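Local coordinates for putative isomerase YbhH (Escherichia coli, PDB 6OTV), which is a putative isomerase of the PrpF family, probably sharing the fold of diaminopimelate epimerase, though its substrate and reaction remain unassigned, at residues Tyr183-Cys191 with Val199-Gly207. Residues are numbered along the deposited sequence; the frame is centred on the assembly and turned at random.
Sequences YFDDVPVTC and VIIPAEYLG
Thr190 and Ile200 form an antiparallel hydrogen-bonded pair near the closed end of a β-hairpin. Ile200 N gives a nearly straight bond to Thr190 O (2.8 Å, 174°), and Thr190 N returns one to a lone pair of Ile200 O (3.1 Å). Cys191 and Val199 follow as a non-hydrogen-bonded pair; away from the hairpin turn the strands diverge. Pro188 and Pro202, which lack an N-H, suit a place where pairing between these two strands stops; in place of an N-H, Pro202 brings CD to 3.2 Å from Pro188 O.

The tight part is aliphatic. Val189 CG1, set anti to its own carbonyl carbon (chi1 -55°), lies alongside Ile201 CG1 at 3.7 Å, while its CB meets Val199 CG2. Val187 CG1 touches both Ile201 CG2 and Tyr205 CB. Compact β-branched residues suit such close packing.

The solvent side, without backbone bonds between the segments, is made by Tyr205, exposed on a 3-10 turn. Its ring takes Pro188 CD, polarised by the adjacent nitrogen, over its centre in a CH-π contact (3.8 Å to the centroid). Asp185 and Asp186, exposed at the centre of the type I' turn, take positive phi, which aspartate tolerates better than most residues.

Thr190 OG1 bonds to Val295 N and Gln180 O, satisfying a buried hydroxyl. Strand 250-255 runs parallel beside strand 197-202, strand 182-184 lies antiparallel along strand 187-193, and helix 221-237 packs against Phe184 and Leu206.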
ATOM      1  N   TYR A 183      -3.372 -10.383  32.710  1.00 67.38           N
ATOM      2  CA  TYR A 183      -2.942 -11.286  33.768  1.00 65.88           C
ATOM      3  C   TYR A 183      -3.604 -12.638  33.570  1.00 71.71           C
ATOM      4  O   TYR A 183      -4.830 -12.726  33.460  1.00 76.20           O
ATOM      5  CB  TYR A 183      -3.276 -10.722  35.153  1.00 64.31           C
ATOM      6  CG  TYR A 183      -2.513  -9.464  35.486  1.00 64.99           C
ATOM      7  CD1 TYR A 183      -1.305  -9.522  36.172  1.00 61.93           C
ATOM      8  CD2 TYR A 183      -2.993  -8.216  35.106  1.00 69.09           C
ATOM      9  CE1 TYR A 183      -0.600  -8.373  36.475  1.00 66.18           C
ATOM     10  CE2 TYR A 183      -2.294  -7.061  35.405  1.00 72.49           C
ATOM     11  CZ  TYR A 183      -1.098  -7.145  36.088  1.00 73.27           C
ATOM     12  OH  TYR A 183      -0.400  -5.997  36.387  1.00 79.96           O
ATOM     13  N   PHE A 184      -2.785 -13.684  33.508  1.00 70.62           N
ATOM     14  CA  PHE A 184      -3.266 -15.054  33.421  1.00 70.18           C
ATOM     15  C   PHE A 184      -2.414 -15.903  34.350  1.00 72.60           C
ATOM     16  O   PHE A 184      -1.184 -15.885  34.249  1.00 67.74           O
ATOM     17  CB  PHE A 184      -3.195 -15.586  31.986  1.00 66.32           C
ATOM     18  CG  PHE A 184      -3.921 -14.733  30.984  1.00 64.67           C
ATOM     19  CD1 PHE A 184      -5.294 -14.836  30.831  1.00 70.95           C
ATOM     20  CD2 PHE A 184      -3.232 -13.832  30.195  1.00 58.76           C
ATOM     21  CE1 PHE A 184      -5.962 -14.054  29.908  1.00 72.39           C
ATOM     22  CE2 PHE A 184      -3.892 -13.049  29.270  1.00 60.14           C
ATOM     23  CZ  PHE A 184      -5.259 -13.159  29.126  1.00 67.38           C
ATOM     24  N   ASP A 185      -3.070 -16.627  35.259  1.00 71.86           N
ATOM     25  CA  ASP A 185      -2.380 -17.446  36.256  1.00 68.09           C
ATOM     26  C   ASP A 185      -1.419 -16.601  37.089  1.00 65.71           C
ATOM     27  O   ASP A 185      -0.308 -17.027  37.410  1.00 65.01           O
ATOM     28  CB  ASP A 185      -1.647 -18.619  35.597  1.00 67.12           C
ATOM     29  CG  ASP A 185      -2.539 -19.408  34.657  1.00 72.45           C
ATOM     30  OD1 ASP A 185      -3.742 -19.084  34.564  1.00 77.22           O
ATOM     31  OD2 ASP A 185      -2.035 -20.349  34.008  1.00 74.32           O
ATOM     32  N   ASP A 186      -1.851 -15.382  37.423  1.00 70.11           N
ATOM     33  CA  ASP A 186      -1.082 -14.447  38.249  1.00 74.95           C
ATOM     34  C   ASP A 186       0.266 -14.098  37.622  1.00 71.73           C
ATOM     35  O   ASP A 186       1.233 -13.802  38.328  1.00 73.38           O
ATOM     36  CB  ASP A 186      -0.890 -14.993  39.668  1.00 78.38           C
ATOM     37  CG  ASP A 186      -2.206 -15.318  40.345  1.00 92.28           C
ATOM     38  OD1 ASP A 186      -3.174 -14.550  40.160  1.00 95.28           O
ATOM     39  OD2 ASP A 186      -2.277 -16.345  41.053  1.00 98.88           O
ATOM     40  N   VAL A 187       0.338 -14.117  36.295  1.00 74.73           N
ATOM     41  CA  VAL A 187       1.545 -13.775  35.556  1.00 64.01           C
ATOM     42  C   VAL A 187       1.235 -12.567  34.680  1.00 59.70           C
ATOM     43  O   VAL A 187       0.357 -12.643  33.815  1.00 61.43           O
ATOM     44  CB  VAL A 187       2.053 -14.946  34.696  1.00 60.28           C
ATOM     45  CG1 VAL A 187       3.299 -14.537  33.922  1.00 58.31           C
ATOM     46  CG2 VAL A 187       2.328 -16.166  35.562  1.00 51.08           C
ATOM     47  N   PRO A 188       1.915 -11.435  34.861  1.00 62.24           N
ATOM     48  CA  PRO A 188       1.674 -10.273  33.988  1.00 57.36           C
ATOM     49  C   PRO A 188       2.244 -10.525  32.600  1.00 54.89           C
ATOM     50  O   PRO A 188       3.441 -10.771  32.447  1.00 55.77           O
ATOM     51  CB  PRO A 188       2.406  -9.134  34.706  1.00 55.79           C
ATOM     52  CG  PRO A 188       3.493  -9.819  35.473  1.00 54.87           C
ATOM     53  CD  PRO A 188       2.933 -11.156  35.889  1.00 60.16           C
ATOM     54  N   VAL A 189       1.379 -10.470  31.587  1.00 54.95           N
ATOM     55  CA  VAL A 189       1.775 -10.696  30.204  1.00 54.22           C
ATOM     56  C   VAL A 189       1.268  -9.539  29.350  1.00 55.60           C
ATOM     57  O   VAL A 189       0.524  -8.673  29.810  1.00 59.99           O
ATOM     58  CB  VAL A 189       1.254 -12.040  29.650  1.00 58.74           C
ATOM     59  CG1 VAL A 189       1.685 -13.197  30.545  1.00 57.58           C
ATOM     60  CG2 VAL A 189      -0.260 -12.000  29.488  1.00 56.50           C
ATOM     61  N   THR A 190       1.688  -9.537  28.086  1.00 49.85           N
ATOM     62  CA  THR A 190       1.233  -8.558  27.108  1.00 49.75           C
ATOM     63  C   THR A 190       0.787  -9.277  25.845  1.00 48.11           C
ATOM     64  O   THR A 190       1.543 -10.072  25.276  1.00 43.43           O
ATOM     65  CB  THR A 190       2.328  -7.539  26.775  1.00 44.57           C
ATOM     66  OG1 THR A 190       2.451  -6.598  27.849  1.00 50.56           O
ATOM     67  CG2 THR A 190       1.993  -6.792  25.491  1.00 43.14           C
ATOM     68  N   CYS A 191      -0.441  -9.002  25.417  1.00 50.68           N
ATOM     69  CA  CYS A 191      -0.989  -9.552  24.185  1.00 52.19           C
ATOM     70  C   CYS A 191      -0.923  -8.481  23.105  1.00 49.32           C
ATOM     71  O   CYS A 191      -1.560  -7.429  23.229  1.00 55.58           O
ATOM     72  CB  CYS A 191      -2.423 -10.030  24.394  1.00 55.88           C
ATOM     73  SG  CYS A 191      -2.581 -11.332  25.639  1.00 57.90           S
ATOM     74  N   VAL A 199       2.007 -13.593  22.746  1.00 46.25           N
ATOM     75  CA  VAL A 199       1.788 -13.293  24.155  1.00 41.98           C
ATOM     76  C   VAL A 199       3.157 -13.241  24.819  1.00 47.11           C
ATOM     77  O   VAL A 199       3.895 -14.235  24.825  1.00 42.62           O
ATOM     78  CB  VAL A 199       0.858 -14.317  24.829  1.00 44.32           C
ATOM     79  CG1 VAL A 199       1.203 -15.736  24.399  1.00 45.08           C
ATOM     80  CG2 VAL A 199       0.916 -14.177  26.341  1.00 44.37           C
ATOM     81  N   ILE A 200       3.503 -12.076  25.352  1.00 47.10           N
ATOM     82  CA  ILE A 200       4.834 -11.824  25.885  1.00 36.93           C
ATOM     83  C   ILE A 200       4.819 -12.119  27.378  1.00 45.20           C
ATOM     84  O   ILE A 200       4.072 -11.493  28.137  1.00 51.96           O
ATOM     85  CB  ILE A 200       5.270 -10.381  25.600  1.00 37.23           C
ATOM     86  CG1 ILE A 200       5.366 -10.170  24.088  1.00 34.86           C
ATOM     87  CG2 ILE A 200       6.587 -10.065  26.290  1.00 33.59           C
ATOM     88  CD1 ILE A 200       5.514  -8.738  23.680  1.00 36.63           C
ATOM     89  N   ILE A 201       5.639 -13.078  27.799  1.00 37.21           N
ATOM     90  CA  ILE A 201       5.650 -13.584  29.166  1.00 45.12           C
ATOM     91  C   ILE A 201       7.054 -13.408  29.724  1.00 39.51           C
ATOM     92  O   ILE A 201       8.015 -13.871  29.107  1.00 35.46           O
ATOM     93  CB  ILE A 201       5.232 -15.063  29.244  1.00 47.13           C
ATOM     94  CG1 ILE A 201       3.933 -15.295  28.471  1.00 41.51           C
ATOM     95  CG2 ILE A 201       5.102 -15.504  30.699  1.00 43.68           C
ATOM     96  CD1 ILE A 201       3.616 -16.753  28.235  1.00 43.28           C
ATOM     97  N   PRO A 202       7.225 -12.758  30.876  1.00 41.41           N
ATOM     98  CA  PRO A 202       8.549 -12.716  31.513  1.00 42.40           C
ATOM     99  C   PRO A 202       8.987 -14.106  31.952  1.00 41.86           C
ATOM    100  O   PRO A 202       8.248 -14.822  32.633  1.00 43.10           O
ATOM    101  CB  PRO A 202       8.339 -11.782  32.712  1.00 39.73           C
ATOM    102  CG  PRO A 202       7.113 -10.991  32.378  1.00 37.33           C
ATOM    103  CD  PRO A 202       6.246 -11.912  31.578  1.00 36.51           C
ATOM    104  N   ALA A 203      10.206 -14.481  31.559  1.00 36.41           N
ATOM    105  CA  ALA A 203      10.708 -15.819  31.862  1.00 41.71           C
ATOM    106  C   ALA A 203      10.789 -16.059  33.366  1.00 43.07           C
ATOM    107  O   ALA A 203      10.507 -17.168  33.841  1.00 44.08           O
ATOM    108  CB  ALA A 203      12.074 -16.024  31.211  1.00 33.09           C
ATOM    109  N   GLU A 204      11.165 -15.032  34.133  1.00 37.90           N
ATOM    110  CA  GLU A 204      11.356 -15.210  35.569  1.00 38.71           C
ATOM    111  C   GLU A 204      10.052 -15.540  36.284  1.00 46.02           C
ATOM    112  O   GLU A 204      10.072 -16.218  37.318  1.00 49.35           O
ATOM    113  CB  GLU A 204      11.996 -13.961  36.175  1.00 35.63           C
ATOM    114  CG  GLU A 204      13.441 -13.749  35.753  1.00 38.00           C
ATOM    115  CD  GLU A 204      14.059 -12.513  36.378  1.00 40.64           C
ATOM    116  OE1 GLU A 204      13.456 -11.951  37.316  1.00 44.39           O
ATOM    117  OE2 GLU A 204      15.147 -12.101  35.929  1.00 42.95           O
ATOM    118  N   TYR A 205       8.915 -15.083  35.759  1.00 45.31           N
ATOM    119  CA  TYR A 205       7.645 -15.407  36.396  1.00 47.40           C
ATOM    120  C   TYR A 205       7.253 -16.866  36.221  1.00 46.34           C
ATOM    121  O   TYR A 205       6.348 -17.335  36.917  1.00 45.53           O
ATOM    122  CB  TYR A 205       6.540 -14.495  35.864  1.00 51.93           C
ATOM    123  CG  TYR A 205       6.381 -13.227  36.671  1.00 52.71           C
ATOM    124  CD1 TYR A 205       7.046 -12.059  36.313  1.00 47.92           C
ATOM    125  CD2 TYR A 205       5.573 -13.201  37.800  1.00 54.52           C
ATOM    126  CE1 TYR A 205       6.902 -10.899  37.055  1.00 51.60           C
ATOM    127  CE2 TYR A 205       5.422 -12.051  38.548  1.00 55.01           C
ATOM    128  CZ  TYR A 205       6.088 -10.902  38.173  1.00 58.70           C
ATOM    129  OH  TYR A 205       5.934  -9.757  38.921  1.00 64.43           O
ATOM    130  N   LEU A 206       7.913 -17.596  35.321  1.00 54.79           N
ATOM    131  CA  LEU A 206       7.711 -19.032  35.183  1.00 52.93           C
ATOM    132  C   LEU A 206       8.877 -19.829  35.755  1.00 50.15           C
ATOM    133  O   LEU A 206       9.042 -21.006  35.421  1.00 55.69           O
ATOM    134  CB  LEU A 206       7.483 -19.398  33.716  1.00 53.72           C
ATOM    135  CG  LEU A 206       6.267 -18.757  33.042  1.00 56.12           C
ATOM    136  CD1 LEU A 206       6.047 -19.360  31.666  1.00 62.30           C
ATOM    137  CD2 LEU A 206       5.016 -18.904  33.903  1.00 49.60           C
ATOM    138  N   GLY A 207       9.692 -19.208  36.606  1.00 51.75           N
ATOM    139  CA  GLY A 207      10.798 -19.908  37.228  1.00 40.10           C
ATOM    140  C   GLY A 207      11.977 -20.170  36.323  1.00 48.68           C
ATOM    141  O   GLY A 207      12.768 -21.075  36.598  1.00 44.01           O
TER